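PDB 3MKC: racemase from Pseudovibrio sp. JE062, which belongs to the enolase superfamily, with an N-terminal domain of the mandelate racemase/muconate lactonizing enzyme type and a barrel-like C-terminal domain. Local coordinates for residues 314-319 with 339-344. Residues are numbered along the deposited sequence; the frame is centred on the assembly and turned at random.
Sequences HNWKTG and EYVHPE
Asn315 and Glu339 grip each other through two hydrogen bonds. In the first, the backbone N-H of Asn315 donates to Glu339 OE1, with N to OE1 2.8 Å. The bond is nearly straight, with an N-H...O angle of 168°. It reaches the oxygen from above the carboxylate plane. In the second, Asn315 ND2 donates to the backbone O of Glu339 at 3.1 Å. That oxygen lies close to the amide plane of Asn315, while the donor is tilted from the carbonyl plane of Glu339. Each residue thus offers one backbone and one side-chain group, and the pairing holds the Asn315 amide against the strand. Glu339 has CG anti to its own N (chi1 179°) and an extended chain beyond, which carries the carboxylate across to the backbone of 314-319. His314 flanks the same carboxylate, its ring plane turned 65° from it, and His314 ND1 lies 3.2 Å from Glu339 OE1. The other oxygen, Glu339 OE2, is hydrogen-bonded to Thr143 OG1, so the two carboxylate oxygens have different partners. The contact lies in the TIM-barrel-type C-terminal domain of the enolase superfamily. It joins the loop between strand 310-311 and helix 319-331 to the next strand, 339-340, which pairs in parallel with strand 137-143. Asn315 also packs on helix 319-331 through Thr321, Ser322 and Ala325. The backbone O of Asn315 is buried here without a polar partner in the model. Further along, Val341 meets the Trp316 indole. Val341 CG2 touches Trp316 CZ3 at 3.6 Å and also nears CH2, approaching the ring obliquely. The two side chains cross at about a right angle. The CB of Tyr340 points away from 314-319, and its OH is hydrogen-bonded to Glu358 OE2. Tyr340 CA still lies 3.7 Å from Asn315 ND2.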
loop_
_atom_site.group_PDB
_atom_site.type_symbol
_atom_site.label_atom_id
_atom_site.label_comp_id
_atom_site.label_asym_id
_atom_site.label_seq_id
_atom_site.Cartn_x
_atom_site.Cartn_y
_atom_site.Cartn_z
ATOM N N HIS A 314 -2.072 1.214 2.189
ATOM C CA HIS A 314 -1.917 2.279 1.210
ATOM C C HIS A 314 -1.217 1.645 0.015
ATOM O O HIS A 314 -0.271 0.869 0.178
ATOM C CB HIS A 314 -1.058 3.398 1.784
ATOM C CG HIS A 314 -0.690 4.451 0.787
ATOM N ND1 HIS A 314 -1.615 5.310 0.234
ATOM C CD2 HIS A 314 0.505 4.791 0.251
ATOM C CE1 HIS A 314 -1.004 6.136 -0.598
ATOM N NE2 HIS A 314 0.283 5.840 -0.605
ATOM N N ASN A 315 -1.689 1.968 -1.185
ATOM C CA ASN A 315 -1.107 1.412 -2.393
ATOM C C ASN A 315 -1.121 2.425 -3.530
ATOM O O ASN A 315 -2.163 2.683 -4.135
ATOM C CB ASN A 315 -1.862 0.141 -2.797
ATOM C CG ASN A 315 -1.462 -0.367 -4.172
ATOM O OD1 ASN A 315 -0.390 -0.043 -4.674
ATOM N ND2 ASN A 315 -2.322 -1.180 -4.779
ATOM N N TRP A 316 0.045 3.005 -3.793
ATOM C CA TRP A 316 0.203 3.976 -4.865
ATOM C C TRP A 316 1.635 3.959 -5.389
ATOM O O TRP A 316 2.405 4.892 -5.163
ATOM C CB TRP A 316 -0.167 5.383 -4.385
ATOM C CG TRP A 316 -0.261 6.363 -5.510
ATOM C CD1 TRP A 316 0.746 7.141 -6.015
ATOM C CD2 TRP A 316 -1.410 6.612 -6.328
ATOM N NE1 TRP A 316 0.294 7.855 -7.101
ATOM C CE2 TRP A 316 -1.025 7.549 -7.316
ATOM C CE3 TRP A 316 -2.727 6.132 -6.325
ATOM C CZ2 TRP A 316 -1.912 8.017 -8.294
ATOM C CZ3 TRP A 316 -3.612 6.597 -7.301
ATOM C CH2 TRP A 316 -3.197 7.532 -8.272
ATOM N N LYS A 317 1.987 2.873 -6.069
ATOM C CA LYS A 317 3.313 2.714 -6.654
ATOM C C LYS A 317 3.140 2.139 -8.055
ATOM O O LYS A 317 2.407 2.702 -8.862
ATOM C CB LYS A 317 4.182 1.770 -5.821
ATOM C CG LYS A 317 5.153 2.443 -4.863
ATOM C CD LYS A 317 6.015 3.509 -5.532
ATOM C CE LYS A 317 7.182 3.876 -4.630
ATOM N NZ LYS A 317 7.845 5.159 -4.984
ATOM N N THR A 318 3.795 1.016 -8.332
ATOM C CA THR A 318 3.694 0.401 -9.654
ATOM C C THR A 318 2.939 -0.917 -9.625
ATOM O O THR A 318 2.290 -1.251 -8.633
ATOM C CB THR A 318 5.082 0.153 -10.275
ATOM O OG1 THR A 318 5.703 -0.972 -9.646
ATOM C CG2 THR A 318 5.961 1.379 -10.103
ATOM N N GLY A 319 3.027 -1.664 -10.722
ATOM C CA GLY A 319 2.343 -2.939 -10.803
ATOM C C GLY A 319 2.892 -3.962 -9.827
ATOM O O GLY A 319 2.239 -4.962 -9.532
ATOM N N GLU A 339 -6.936 -0.760 -1.131
ATOM C CA GLU A 339 -6.614 0.245 -2.138
ATOM C C GLU A 339 -5.916 -0.320 -3.356
ATOM O O GLU A 339 -4.969 -1.099 -3.245
ATOM C CB GLU A 339 -5.768 1.383 -1.561
ATOM C CG GLU A 339 -5.392 2.433 -2.610
ATOM C CD GLU A 339 -4.773 3.688 -2.022
ATOM O OE1 GLU A 339 -3.960 3.571 -1.083
ATOM O OE2 GLU A 339 -5.087 4.794 -2.511
ATOM N N TYR A 340 -6.397 0.096 -4.521
ATOM C CA TYR A 340 -5.836 -0.350 -5.778
ATOM C C TYR A 340 -5.907 0.791 -6.785
ATOM O O TYR A 340 -6.883 1.537 -6.827
ATOM C CB TYR A 340 -6.631 -1.539 -6.305
ATOM C CG TYR A 340 -5.926 -2.323 -7.385
ATOM C CD1 TYR A 340 -5.042 -3.350 -7.062
ATOM C CD2 TYR A 340 -6.152 -2.045 -8.732
ATOM C CE1 TYR A 340 -4.403 -4.088 -8.055
ATOM C CE2 TYR A 340 -5.518 -2.774 -9.735
ATOM C CZ TYR A 340 -4.647 -3.792 -9.389
ATOM O OH TYR A 340 -4.021 -4.510 -10.371
ATOM N N VAL A 341 -4.855 0.941 -7.576
ATOM C CA VAL A 341 -4.822 1.966 -8.603
ATOM C C VAL A 341 -4.905 1.184 -9.907
ATOM O O VAL A 341 -4.065 0.330 -10.189
ATOM C CB VAL A 341 -3.518 2.798 -8.537
ATOM C CG1 VAL A 341 -2.306 1.897 -8.692
ATOM C CG2 VAL A 341 -3.532 3.876 -9.618
ATOM N N HIS A 342 -5.950 1.447 -10.679
ATOM C CA HIS A 342 -6.159 0.742 -11.931
ATOM C C HIS A 342 -5.714 1.591 -13.118
ATOM O O HIS A 342 -5.875 2.810 -13.110
ATOM C CB HIS A 342 -7.638 0.370 -12.062
ATOM C CG HIS A 342 -7.924 -0.586 -13.173
ATOM N ND1 HIS A 342 -7.947 -0.204 -14.499
ATOM C CD2 HIS A 342 -8.157 -1.920 -13.163
ATOM C CE1 HIS A 342 -8.181 -1.262 -15.254
ATOM N NE2 HIS A 342 -8.312 -2.316 -14.467
ATOM N N PRO A 343 -5.139 0.950 -14.151
ATOM C CA PRO A 343 -4.650 1.613 -15.367
ATOM C C PRO A 343 -5.690 2.427 -16.135
ATOM O O PRO A 343 -5.367 3.467 -16.706
ATOM C CB PRO A 343 -4.109 0.452 -16.194
ATOM C CG PRO A 343 -3.647 -0.508 -15.155
ATOM C CD PRO A 343 -4.790 -0.480 -14.171
ATOM N N GLU A 344 -6.931 1.959 -16.159
ATOM C CA GLU A 344 -7.985 2.677 -16.872
ATOM C C GLU A 344 -8.640 3.735 -15.988
ATOM O O GLU A 344 -9.580 4.416 -16.411
ATOM C CB GLU A 344 -9.050 1.698 -17.377
ATOM C CG GLU A 344 -8.549 0.734 -18.445
ATOM C CD GLU A 344 -9.623 -0.224 -18.931
ATOM O OE1 GLU A 344 -10.660 0.245 -19.448
ATOM O OE2 GLU A 344 -9.427 -1.449 -18.797
#